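P800 reaction center core protein (Heliobacterium modesticaldum, PDB 5V8K) forms the homodimeric core of a photosynthetic reaction center, holding bacteriochlorophylls g and g', calcium and an iron-sulfur cluster. Local coordinates at residues Thr357-Leu365 with Lys373-Ala381; Gln509-Tyr517 with Val592-Val600. All blocks are in the same frame, centred on the assembly; numbering follows the deposited sequence.

Contact 1 (Thr357-Leu365 with Lys373-Ala381); sequences TYINIGTPL and KGSISEFVA. With GBF (Bacteriochlorophyll g), chain Z.
Ile361, Gly362 and Thr363 pack on Ile376 and Phe379 where the loop ahead of helix 364-370 meets the N-terminal turn of helix 376-401, a loop-on-helix contact carried by apolar packing and water. Ile361 CG2 sits over one face of the Phe379 ring, 4.0 Å from its centroid and 14° off the ring normal, a CH-pi contact. CG of Phe379 stands anti to the backbone N (chi1 -180°), which turns the ring toward the loop, its CD1 coming within 3.3 Å of Gly362 O. C2D of the bound bacteriochlorophyll g lies at the ring's edge, near its plane. Ile376 reaches the loop with CG1, which stops 3.4 Å from Ile359 O, while Ile376 CA makes a CA-H...O contact of 3.1 Å with Ile361 O. Thr363 CG2 presses on Phe379 N at 3.4 Å. No clear direct hydrogen bond crosses; one water accepts from Ile376 N and donates to Asn360 OD1, another joins Thr363 N to Gly374 O likewise. A capping box closes the helix start: Ser377 N donates to Ser375 OG, and Ser375 N to Glu378 OE1 (2.9 Å, N-H...O angle 170°). A leucine in place of Phe379 would probably leave Ile361 CG2 without its ring face and open a gap beside the bacteriochlorophyll g macrocycle. Glu378 OE2 bonds to Tyr458, Thr363 OG1 to Asp367, and Ile359 packs against helix 311-344 while Ser375 and Glu378 meet helix 475-488.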
loop_
_atom_site.group_PDB
_atom_site.type_symbol
_atom_site.label_atom_id
_atom_site.label_comp_id
_atom_site.label_asym_id
_atom_site.label_seq_id
_atom_site.Cartn_x
_atom_site.Cartn_y
_atom_site.Cartn_z
ATOM N N THR A 357 14.392 -23.332 -16.581
ATOM C CA THR A 357 14.317 -22.864 -17.957
ATOM C C THR A 357 13.529 -21.564 -18.023
ATOM O O THR A 357 12.541 -21.385 -17.309
ATOM C CB THR A 357 13.660 -23.934 -18.836
ATOM O OG1 THR A 357 14.525 -25.075 -18.883
ATOM C CG2 THR A 357 13.479 -23.436 -20.243
ATOM N N TYR A 358 13.992 -20.652 -18.880
ATOM C CA TYR A 358 13.265 -19.424 -19.179
ATOM C C TYR A 358 12.135 -19.720 -20.152
ATOM O O TYR A 358 12.336 -20.441 -21.137
ATOM C CB TYR A 358 14.180 -18.377 -19.806
ATOM C CG TYR A 358 13.911 -16.958 -19.325
ATOM C CD1 TYR A 358 14.340 -16.552 -18.078
ATOM C CD2 TYR A 358 13.250 -16.030 -20.120
ATOM C CE1 TYR A 358 14.136 -15.265 -17.630
ATOM C CE2 TYR A 358 13.043 -14.726 -19.677
ATOM C CZ TYR A 358 13.485 -14.360 -18.433
ATOM O OH TYR A 358 13.286 -13.090 -17.976
ATOM N N ILE A 359 10.944 -19.211 -19.861
ATOM C CA ILE A 359 9.829 -19.359 -20.785
ATOM C C ILE A 359 9.954 -18.270 -21.839
ATOM O O ILE A 359 9.961 -17.074 -21.526
ATOM C CB ILE A 359 8.478 -19.289 -20.062
ATOM C CG1 ILE A 359 8.361 -20.457 -19.086
ATOM C CG2 ILE A 359 7.357 -19.336 -21.084
ATOM C CD1 ILE A 359 7.196 -20.356 -18.180
ATOM N N ASN A 360 10.030 -18.681 -23.093
ATOM C CA ASN A 360 10.336 -17.804 -24.212
ATOM C C ASN A 360 9.334 -18.062 -25.319
ATOM O O ASN A 360 9.423 -19.074 -26.009
ATOM C CB ASN A 360 11.749 -18.042 -24.732
ATOM C CG ASN A 360 12.124 -17.071 -25.806
ATOM O OD1 ASN A 360 11.515 -16.016 -25.926
ATOM N ND2 ASN A 360 13.137 -17.406 -26.588
ATOM N N ILE A 361 8.418 -17.131 -25.495
ATOM C CA ILE A 361 7.350 -17.187 -26.482
ATOM C C ILE A 361 7.342 -15.861 -27.234
ATOM O O ILE A 361 7.417 -14.803 -26.610
ATOM C CB ILE A 361 5.976 -17.390 -25.802
ATOM C CG1 ILE A 361 5.975 -18.637 -24.908
ATOM C CG2 ILE A 361 4.904 -17.487 -26.854
ATOM C CD1 ILE A 361 4.673 -18.819 -24.125
ATOM N N GLY A 362 7.165 -15.917 -28.554
ATOM C CA GLY A 362 7.040 -14.729 -29.376
ATOM C C GLY A 362 5.600 -14.277 -29.542
ATOM O O GLY A 362 4.696 -14.705 -28.824
ATOM N N THR A 363 5.396 -13.414 -30.550
ATOM C CA THR A 363 4.102 -12.797 -30.849
ATOM C C THR A 363 3.784 -12.954 -32.337
ATOM O O THR A 363 3.635 -11.970 -33.069
ATOM C CB THR A 363 4.120 -11.324 -30.448
ATOM O OG1 THR A 363 5.121 -10.615 -31.201
ATOM C CG2 THR A 363 4.423 -11.187 -28.949
ATOM N N PRO A 364 3.636 -14.194 -32.813
ATOM C CA PRO A 364 3.502 -14.404 -34.263
ATOM C C PRO A 364 2.254 -13.783 -34.860
ATOM O O PRO A 364 2.240 -13.485 -36.060
ATOM C CB PRO A 364 3.480 -15.940 -34.401
ATOM C CG PRO A 364 3.104 -16.442 -33.054
ATOM C CD PRO A 364 3.703 -15.470 -32.090
ATOM N N LEU A 365 1.183 -13.625 -34.099
ATOM C CA LEU A 365 -0.023 -13.094 -34.719
ATOM C C LEU A 365 0.097 -11.588 -34.947
ATOM O O LEU A 365 -0.238 -11.075 -36.021
ATOM C CB LEU A 365 -1.230 -13.417 -33.852
ATOM C CG LEU A 365 -2.501 -12.649 -34.205
ATOM C CD1 LEU A 365 -2.977 -12.990 -35.610
ATOM C CD2 LEU A 365 -3.572 -12.997 -33.180
ATOM N N LYS A 373 8.268 -7.775 -34.683
ATOM C CA LYS A 373 8.981 -9.031 -34.421
ATOM C C LYS A 373 9.200 -9.139 -32.899
ATOM O O LYS A 373 10.287 -8.913 -32.364
ATOM C CB LYS A 373 10.287 -9.095 -35.198
ATOM C CG LYS A 373 10.944 -10.440 -35.114
ATOM C CD LYS A 373 11.426 -10.891 -36.461
ATOM C CE LYS A 373 12.483 -11.984 -36.326
ATOM N NZ LYS A 373 13.635 -11.687 -37.230
ATOM N N GLY A 374 8.140 -9.483 -32.190
ATOM C CA GLY A 374 8.135 -9.367 -30.749
ATOM C C GLY A 374 8.797 -10.519 -30.023
ATOM O O GLY A 374 9.071 -11.578 -30.564
ATOM N N SER A 375 9.054 -10.298 -28.748
ATOM C CA SER A 375 9.701 -11.291 -27.906
ATOM C C SER A 375 8.753 -11.662 -26.757
ATOM O O SER A 375 7.601 -11.218 -26.707
ATOM C CB SER A 375 11.010 -10.727 -27.373
ATOM O OG SER A 375 10.705 -9.748 -26.381
ATOM N N ILE A 376 9.277 -12.425 -25.792
ATOM C CA ILE A 376 8.505 -12.756 -24.599
ATOM C C ILE A 376 8.060 -11.492 -23.890
ATOM O O ILE A 376 7.021 -11.491 -23.215
ATOM C CB ILE A 376 9.311 -13.706 -23.677
ATOM C CG1 ILE A 376 8.517 -14.104 -22.430
ATOM C CG2 ILE A 376 10.609 -13.103 -23.241
ATOM C CD1 ILE A 376 7.351 -15.037 -22.769
ATOM N N SER A 377 8.818 -10.395 -24.039
ATOM C CA SER A 377 8.454 -9.125 -23.392
ATOM C C SER A 377 7.125 -8.603 -23.924
ATOM O O SER A 377 6.237 -8.259 -23.150
ATOM C CB SER A 377 9.550 -8.057 -23.588
ATOM O OG SER A 377 9.240 -6.847 -22.892
ATOM N N GLU A 378 6.979 -8.533 -25.244
ATOM C CA GLU A 378 5.695 -8.180 -25.851
ATOM C C GLU A 378 4.593 -9.216 -25.553
ATOM O O GLU A 378 3.451 -8.841 -25.269
ATOM C CB GLU A 378 5.844 -8.027 -27.365
ATOM C CG GLU A 378 6.399 -6.730 -27.810
ATOM C CD GLU A 378 7.917 -6.610 -27.667
ATOM O OE1 GLU A 378 8.621 -7.671 -27.640
ATOM O OE2 GLU A 378 8.389 -5.440 -27.594
ATOM N N PHE A 379 4.888 -10.513 -25.651
ATOM C CA PHE A 379 3.850 -11.513 -25.377
ATOM C C PHE A 379 3.271 -11.334 -23.976
ATOM O O PHE A 379 2.049 -11.203 -23.813
ATOM C CB PHE A 379 4.395 -12.937 -25.574
ATOM C CG PHE A 379 3.354 -14.029 -25.305
ATOM C CD1 PHE A 379 2.534 -14.488 -26.325
ATOM C CD2 PHE A 379 3.190 -14.566 -24.040
ATOM C CE1 PHE A 379 1.573 -15.483 -26.098
ATOM C CE2 PHE A 379 2.233 -15.568 -23.795
ATOM C CZ PHE A 379 1.418 -16.017 -24.828
ATOM N N VAL A 380 4.136 -11.268 -22.954
ATOM C CA VAL A 380 3.655 -11.098 -21.584
ATOM C C VAL A 380 2.958 -9.741 -21.416
ATOM O O VAL A 380 1.872 -9.651 -20.829
ATOM C CB VAL A 380 4.810 -11.271 -20.585
ATOM C CG1 VAL A 380 4.394 -10.875 -19.131
ATOM C CG2 VAL A 380 5.322 -12.671 -20.633
ATOM N N ALA A 381 3.574 -8.661 -21.918
ATOM C CA ALA A 381 3.022 -7.336 -21.657
ATOM C C ALA A 381 1.648 -7.177 -22.296
ATOM O O ALA A 381 0.721 -6.629 -21.690
ATOM C CB ALA A 381 3.973 -6.257 -22.180
HETATM MG MG GBF Z . -3.655 -13.883 -26.982
HETATM C CHA GBF Z . -1.697 -12.121 -29.244
HETATM C CHB GBF Z . -5.307 -11.178 -26.181
HETATM C CHC GBF Z . -5.770 -15.994 -25.218
HETATM C CHD GBF Z . -1.980 -16.834 -28.195
HETATM N NA GBF Z . -3.525 -12.031 -27.566
HETATM C C1A GBF Z . -2.816 -11.412 -28.525
HETATM C C2A GBF Z . -2.749 -9.925 -28.416
HETATM C C3A GBF Z . -4.046 -9.704 -27.661
HETATM C C4A GBF Z . -4.297 -11.057 -27.078
HETATM C CMA GBF Z . -3.864 -8.616 -26.598
HETATM C CAA GBF Z . -2.696 -9.105 -29.717
HETATM C CBA GBF Z . -3.698 -9.627 -30.744
HETATM C CGA GBF Z . -3.429 -8.994 -32.089
HETATM O O1A GBF Z . -2.301 -8.893 -32.544
HETATM O O2A GBF Z . -4.547 -8.744 -32.977
HETATM N NB GBF Z . -5.301 -13.599 -25.817
HETATM C C1B GBF Z . -5.879 -12.412 -25.602
HETATM C C2B GBF Z . -7.010 -12.580 -24.822
HETATM C C3B GBF Z . -7.114 -13.955 -24.586
HETATM C C4B GBF Z . -6.020 -14.545 -25.222
HETATM C CMB GBF Z . -7.904 -11.443 -24.395
HETATM C CAB GBF Z . -8.140 -14.716 -23.835
HETATM C CBB GBF Z . -9.273 -14.270 -23.362
HETATM N NC GBF Z . -3.826 -15.902 -26.797
HETATM C C1C GBF Z . -4.686 -16.570 -26.037
HETATM C C2C GBF Z . -4.675 -18.036 -25.829
HETATM C C3C GBF Z . -3.571 -18.139 -26.768
HETATM C C4C GBF Z . -3.098 -16.944 -27.265
HETATM C CMC GBF Z . -4.208 -18.243 -24.401
HETATM C CAC GBF Z . -2.941 -19.435 -27.124
HETATM C CBC GBF Z . -3.446 -20.754 -26.581
HETATM N ND GBF Z . -2.322 -14.457 -28.371
HETATM C C1D GBF Z . -1.621 -15.529 -28.720
HETATM C C2D GBF Z . -0.359 -15.457 -29.707
HETATM C C3D GBF Z . -0.540 -14.073 -29.773
HETATM C C4D GBF Z . -1.626 -13.497 -29.060
HETATM C CMD GBF Z . 0.606 -16.458 -30.256
HETATM C CAD GBF Z . 0.179 -12.941 -30.391
HETATM O OBD GBF Z . 1.099 -12.836 -31.273
HETATM C CBD GBF Z . -0.537 -11.680 -30.048
HETATM C CGD GBF Z . 0.342 -10.778 -29.245
HETATM O O1D GBF Z . 0.842 -11.100 -28.184
HETATM O O2D GBF Z . 0.653 -9.477 -29.736
HETATM C CED GBF Z . 1.629 -8.741 -28.995
HETATM C C1 GBF Z . -4.290 -8.482 -34.351
HETATM C C2 GBF Z . -5.439 -7.726 -34.989
HETATM C C3 GBF Z . -6.508 -8.347 -35.510
HETATM C C4 GBF Z . -6.651 -9.838 -35.489
HETATM C C5 GBF Z . -7.605 -7.518 -36.122
HETATM O O HOH W 1 11.548 -13.779 -26.803
HETATM O O HOH W 2 7.785 -12.669 -32.374
#

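Contact 2 (Gln509-Tyr517 with Val592-Val600); sequences QTTAMFSRY and VCMWALAMV. With CA (calcium ion), chain B; GB0 (Bacteriochlorophyll g'), chain C.
The Tyr517 ring has Met599 O at its edge, in the ring plane, with Val600 CG1 also near that plane along the rim. Its OH donates to Met599 O over 2.7 Å, meeting a lone pair in the carbonyl plane with a C=O...O angle of 140°, and Met599 CE packs against the hydroxyl end. A second flat group, the Gln509 amide, points its oxygen at calcium, with OE1 2.3 Å from the ion. A bend at chi2 (-79°) turns this amide toward the end of the other helix, where Leu597 O completes the pairing at 2.4 Å from the calcium. Two waters and Asp460 OD2 add further ligands, so the ion ties together three separate parts of the chain. Leu597 CD2 packs on Gln509 CB at 3.6 Å. Met513, extended beyond CG, carries its CE to 3.7 Å from that same Leu597 CD2 and also touches Ala596. The terminal residue, Val600, fills the angle between the segments: CG1 lies 3.9 Å from Met513 CG and also meets Arg516 CG. Two waters link Val600 O to Gln509 NE2 and to Arg516 NE. One turn back along the helix, Cys593 CB touches bacteriochlorophyll g' at CAD (3.4 Å). Gln509 and Leu597 with Asp460 thus form the observed calcium site, beside the bacteriochlorophyll g' pocket. The short axes of helices 509-513 and 592-599 cross at 75°; Met594 and Leu597 pack on helix 449-459, Arg516 on helix 246-254, and Thr510 meets Phe503 of the second subunit.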
loop_
_atom_site.group_PDB
_atom_site.type_symbol
_atom_site.label_atom_id
_atom_site.label_comp_id
_atom_site.label_asym_id
_atom_site.label_seq_id
_atom_site.Cartn_x
_atom_site.Cartn_y
_atom_site.Cartn_z
ATOM N N GLN A 509 15.549 3.789 -11.887
ATOM C CA GLN A 509 14.902 5.074 -12.109
ATOM C C GLN A 509 14.899 5.922 -10.839
ATOM O O GLN A 509 15.251 7.109 -10.867
ATOM C CB GLN A 509 13.494 4.855 -12.611
ATOM C CG GLN A 509 13.403 4.281 -14.027
ATOM C CD GLN A 509 13.601 5.286 -15.102
ATOM O OE1 GLN A 509 12.690 6.039 -15.471
ATOM N NE2 GLN A 509 14.787 5.312 -15.628
ATOM N N THR A 510 14.538 5.321 -9.709
ATOM C CA THR A 510 14.518 6.067 -8.450
ATOM C C THR A 510 15.908 6.563 -8.076
ATOM O O THR A 510 16.055 7.684 -7.562
ATOM C CB THR A 510 13.926 5.196 -7.330
ATOM O OG1 THR A 510 12.604 4.799 -7.670
ATOM C CG2 THR A 510 13.837 5.958 -6.085
ATOM N N THR A 511 16.940 5.741 -8.313
ATOM C CA THR A 511 18.316 6.184 -8.129
ATOM C C THR A 511 18.625 7.399 -9.020
ATOM O O THR A 511 19.213 8.380 -8.561
ATOM C CB THR A 511 19.289 5.028 -8.410
ATOM O OG1 THR A 511 19.081 4.015 -7.432
ATOM C CG2 THR A 511 20.750 5.486 -8.303
ATOM N N ALA A 512 18.176 7.370 -10.277
ATOM C CA ALA A 512 18.395 8.490 -11.176
ATOM C C ALA A 512 17.654 9.742 -10.713
ATOM O O ALA A 512 18.116 10.855 -10.973
ATOM C CB ALA A 512 17.954 8.145 -12.591
ATOM N N MET A 513 16.521 9.577 -10.016
ATOM C CA MET A 513 15.736 10.723 -9.557
ATOM C C MET A 513 16.498 11.581 -8.555
ATOM O O MET A 513 16.219 12.781 -8.446
ATOM C CB MET A 513 14.415 10.271 -8.937
ATOM C CG MET A 513 13.393 9.801 -9.918
ATOM S SD MET A 513 11.994 9.061 -9.022
ATOM C CE MET A 513 11.307 7.960 -10.274
ATOM N N PHE A 514 17.456 11.006 -7.820
ATOM C CA PHE A 514 18.232 11.787 -6.867
ATOM C C PHE A 514 19.070 12.863 -7.559
ATOM O O PHE A 514 19.458 13.846 -6.909
ATOM C CB PHE A 514 19.158 10.887 -6.012
ATOM C CG PHE A 514 18.455 10.200 -4.901
ATOM C CD1 PHE A 514 18.253 10.852 -3.688
ATOM C CD2 PHE A 514 17.928 8.923 -5.076
ATOM C CE1 PHE A 514 17.525 10.246 -2.660
ATOM C CE2 PHE A 514 17.211 8.280 -4.048
ATOM C CZ PHE A 514 17.019 8.931 -2.839
ATOM N N SER A 515 19.361 12.703 -8.851
ATOM C CA SER A 515 20.331 13.568 -9.503
ATOM C C SER A 515 19.778 14.361 -10.693
ATOM O O SER A 515 20.556 15.019 -11.368
ATOM C CB SER A 515 21.555 12.738 -9.938
ATOM O OG SER A 515 21.223 11.914 -11.018
ATOM N N ARG A 516 18.477 14.301 -10.987
ATOM C CA ARG A 516 17.809 15.212 -11.911
ATOM C C ARG A 516 16.903 16.189 -11.150
ATOM O O ARG A 516 16.291 15.839 -10.132
ATOM C CB ARG A 516 16.927 14.464 -12.923
ATOM C CG ARG A 516 17.531 13.231 -13.533
ATOM C CD ARG A 516 18.717 13.620 -14.410
ATOM N NE ARG A 516 19.090 12.497 -15.288
ATOM C CZ ARG A 516 20.106 12.539 -16.159
ATOM N NH1 ARG A 516 20.887 13.622 -16.257
ATOM N NH2 ARG A 516 20.338 11.490 -16.934
ATOM N N TYR A 517 16.798 17.414 -11.679
ATOM C CA TYR A 517 15.876 18.430 -11.131
ATOM C C TYR A 517 16.185 18.688 -9.666
ATOM O O TYR A 517 15.277 18.861 -8.847
ATOM C CB TYR A 517 14.398 18.029 -11.266
ATOM C CG TYR A 517 13.967 17.485 -12.606
ATOM C CD1 TYR A 517 13.764 18.339 -13.686
ATOM C CD2 TYR A 517 13.732 16.130 -12.786
ATOM C CE1 TYR A 517 13.364 17.855 -14.907
ATOM C CE2 TYR A 517 13.326 15.637 -13.987
ATOM C CZ TYR A 517 13.157 16.498 -15.063
ATOM O OH TYR A 517 12.731 15.999 -16.276
ATOM N N VAL A 592 0.949 10.080 -9.856
ATOM C CA VAL A 592 2.058 11.000 -9.557
ATOM C C VAL A 592 3.378 10.238 -9.525
ATOM O O VAL A 592 4.409 10.707 -10.027
ATOM C CB VAL A 592 1.839 11.724 -8.217
ATOM C CG1 VAL A 592 3.152 12.320 -7.699
ATOM C CG2 VAL A 592 0.758 12.788 -8.338
ATOM N N CYS A 593 3.364 9.061 -8.902
ATOM C CA CYS A 593 4.565 8.244 -8.793
ATOM C C CYS A 593 5.045 7.827 -10.178
ATOM O O CYS A 593 6.244 7.921 -10.491
ATOM C CB CYS A 593 4.267 7.041 -7.915
ATOM S SG CYS A 593 4.074 7.451 -6.145
ATOM N N MET A 594 4.101 7.453 -11.048
ATOM C CA MET A 594 4.430 7.069 -12.413
ATOM C C MET A 594 4.919 8.269 -13.197
ATOM O O MET A 594 5.809 8.145 -14.034
ATOM C CB MET A 594 3.215 6.426 -13.086
ATOM C CG MET A 594 2.816 5.074 -12.447
ATOM S SD MET A 594 1.376 4.419 -13.269
ATOM C CE MET A 594 2.299 3.662 -14.536
ATOM N N TRP A 595 4.359 9.443 -12.915
ATOM C CA TRP A 595 4.843 10.676 -13.514
ATOM C C TRP A 595 6.315 10.934 -13.161
ATOM O O TRP A 595 7.106 11.305 -14.022
ATOM C CB TRP A 595 3.954 11.829 -13.092
ATOM C CG TRP A 595 4.280 12.994 -13.944
ATOM C CD1 TRP A 595 5.111 14.027 -13.637
ATOM C CD2 TRP A 595 3.853 13.194 -15.291
ATOM N NE1 TRP A 595 5.210 14.878 -14.710
ATOM C CE2 TRP A 595 4.439 14.399 -15.737
ATOM C CE3 TRP A 595 3.021 12.486 -16.155
ATOM C CZ2 TRP A 595 4.252 14.878 -17.013
ATOM C CZ3 TRP A 595 2.825 12.965 -17.423
ATOM C CH2 TRP A 595 3.431 14.160 -17.845
ATOM N N ALA A 596 6.718 10.676 -11.919
ATOM C CA ALA A 596 8.139 10.717 -11.576
ATOM C C ALA A 596 8.973 9.853 -12.501
ATOM O O ALA A 596 10.027 10.283 -12.978
ATOM C CB ALA A 596 8.338 10.295 -10.135
ATOM N N LEU A 597 8.516 8.629 -12.765
ATOM C CA LEU A 597 9.188 7.752 -13.701
ATOM C C LEU A 597 9.219 8.335 -15.097
ATOM O O LEU A 597 10.148 8.041 -15.859
ATOM C CB LEU A 597 8.504 6.350 -13.753
ATOM C CG LEU A 597 8.525 5.504 -12.501
ATOM C CD1 LEU A 597 7.617 4.302 -12.699
ATOM C CD2 LEU A 597 9.946 5.099 -12.229
ATOM N N ALA A 598 8.187 9.077 -15.487
ATOM C CA ALA A 598 8.166 9.730 -16.797
ATOM C C ALA A 598 9.071 10.960 -16.884
ATOM O O ALA A 598 9.374 11.417 -17.997
ATOM C CB ALA A 598 6.742 10.135 -17.152
ATOM N N MET A 599 9.545 11.468 -15.752
ATOM C CA MET A 599 10.380 12.666 -15.731
ATOM C C MET A 599 11.866 12.371 -15.846
ATOM O O MET A 599 12.640 13.288 -16.183
ATOM C CB MET A 599 10.122 13.453 -14.454
ATOM C CG MET A 599 8.796 14.189 -14.467
ATOM S SD MET A 599 8.520 15.376 -15.830
ATOM C CE MET A 599 9.455 16.790 -15.220
ATOM N N VAL A 600 12.273 11.142 -15.564
ATOM C CA VAL A 600 13.644 10.709 -15.728
ATOM C C VAL A 600 13.759 9.598 -16.790
ATOM O O VAL A 600 14.801 9.647 -17.521
ATOM C CB VAL A 600 14.250 10.268 -14.381
ATOM C CG1 VAL A 600 14.198 11.410 -13.392
ATOM C CG2 VAL A 600 13.526 9.036 -13.831
HETATM CA CA CA B . 11.655 6.985 -17.347
HETATM C C1 GB0 C . -0.715 -0.855 -8.218
HETATM C C2 GB0 C . 0.114 -1.306 -9.383
HETATM C C3 GB0 C . 1.323 -1.754 -9.151
HETATM C C4 GB0 C . 1.885 -1.828 -7.776
HETATM C C5 GB0 C . 2.122 -2.180 -10.313
HETATM C C6 GB0 C . 2.604 -3.592 -10.117
HETATM N NB GB0 C . 6.222 1.870 -1.992
HETATM N ND GB0 C . 7.063 3.212 -5.619
HETATM C C10 GB0 C . 3.772 -4.843 -13.574
HETATM C C11 GB0 C . 3.458 -6.233 -14.086
HETATM C C12 GB0 C . 4.586 -6.707 -14.974
HETATM C C13 GB0 C . 4.367 -7.681 -15.868
HETATM C C14 GB0 C . 3.014 -8.279 -16.037
HETATM C C15 GB0 C . 5.465 -8.241 -16.731
HETATM C C1A GB0 C . 3.998 2.746 -5.461
HETATM C C1B GB0 C . 5.032 1.865 -1.394
HETATM C C1C GB0 C . 9.244 2.186 -2.539
HETATM C C1D GB0 C . 8.089 3.640 -6.301
HETATM C C2A GB0 C . 2.504 2.968 -5.361
HETATM C C2B GB0 C . 5.231 1.566 -0.060
HETATM C C2C GB0 C . 10.724 2.080 -2.446
HETATM C C2D GB0 C . 8.005 4.138 -7.801
HETATM C C3A GB0 C . 2.338 3.144 -3.868
HETATM C C3B GB0 C . 6.577 1.392 0.165
HETATM C C3C GB0 C . 10.795 2.680 -3.796
HETATM C C3D GB0 C . 6.638 3.874 -7.775
HETATM C C4A GB0 C . 3.675 2.619 -3.435
HETATM C C4B GB0 C . 7.191 1.638 -1.064
HETATM C C4C GB0 C . 9.592 3.025 -4.387
HETATM C C4D GB0 C . 6.073 3.368 -6.563
HETATM C C7 GB0 C . 3.433 -3.958 -11.314
HETATM C C8 GB0 C . 2.885 -4.506 -12.403
HETATM C C9 GB0 C . 1.407 -4.714 -12.478
HETATM C CAA GB0 C . 1.688 1.798 -5.891
HETATM C CAB GB0 C . 7.078 1.021 1.516
HETATM C CAC GB0 C . 12.036 2.945 -4.554
HETATM C CAD GB0 C . 5.551 3.997 -8.751
HETATM C CBA GB0 C . 0.200 2.133 -5.920
HETATM C CBB GB0 C . 8.287 1.115 1.963
HETATM C CBC GB0 C . 13.410 2.629 -4.012
HETATM C CBD GB0 C . 4.285 3.553 -8.079
HETATM C CED GB0 C . 2.262 1.779 -10.697
HETATM C CGA GB0 C . -0.597 0.999 -6.523
HETATM C CGD GB0 C . 3.774 2.405 -8.867
HETATM C CHA GB0 C . 4.680 3.237 -6.681
HETATM C CHB GB0 C . 3.806 2.167 -2.151
HETATM C CHC GB0 C . 8.650 1.646 -1.298
HETATM C CHD GB0 C . 9.434 3.617 -5.713
HETATM C CMA GB0 C . 2.177 4.601 -3.373
HETATM C CMB GB0 C . 4.196 1.349 0.983
HETATM C CMC GB0 C . 11.239 2.981 -1.318
HETATM C CMD GB0 C . 8.970 4.645 -8.785
HETATM N NA GB0 C . 4.669 2.759 -4.306
HETATM N NC GB0 C . 8.584 2.687 -3.569
HETATM O O1A GB0 C . -1.486 0.425 -5.908
HETATM O O1D GB0 C . 4.219 1.265 -8.819
HETATM O O2A GB0 C . -0.121 0.361 -7.738
HETATM O O2D GB0 C . 2.709 2.717 -9.752
HETATM O OBD GB0 C . 5.460 4.449 -9.940
HETATM MG MG GB0 C . 6.569 2.823 -3.746
HETATM O O HOH W 3 15.793 7.217 -18.003
HETATM O O HOH W 4 17.739 10.324 -16.519
HETATM O O HOH W 5 13.279 6.093 -18.797
HETATM O O HOH W 6 10.728 7.985 -19.463
#

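Overall arrangement
The two contacts follow one another along the chain, contact 1 closing before contact 2 opens, and both belong to the stretch related to PsaA/PsaB of photosystem I. Their centres are 28 Å apart and their nearest atoms about 13 Å. They share no helix: contact 1 joins a loop to the start of helix 376-401, contact 2 joins helix 502-513 to the end of helix 575-599. What connects them is pigment and an intermediate helix. Val380 lines the same bacteriochlorophyll g' pocket as Thr510, Cys593, Met594 and Leu597, while helix 449-459 supplies Tyr458 to Glu378 and packs against Met594. Bacteriochlorophyll g' forms the heliobacterial P800 special pair, so the calcium site probably sits near the primary donor.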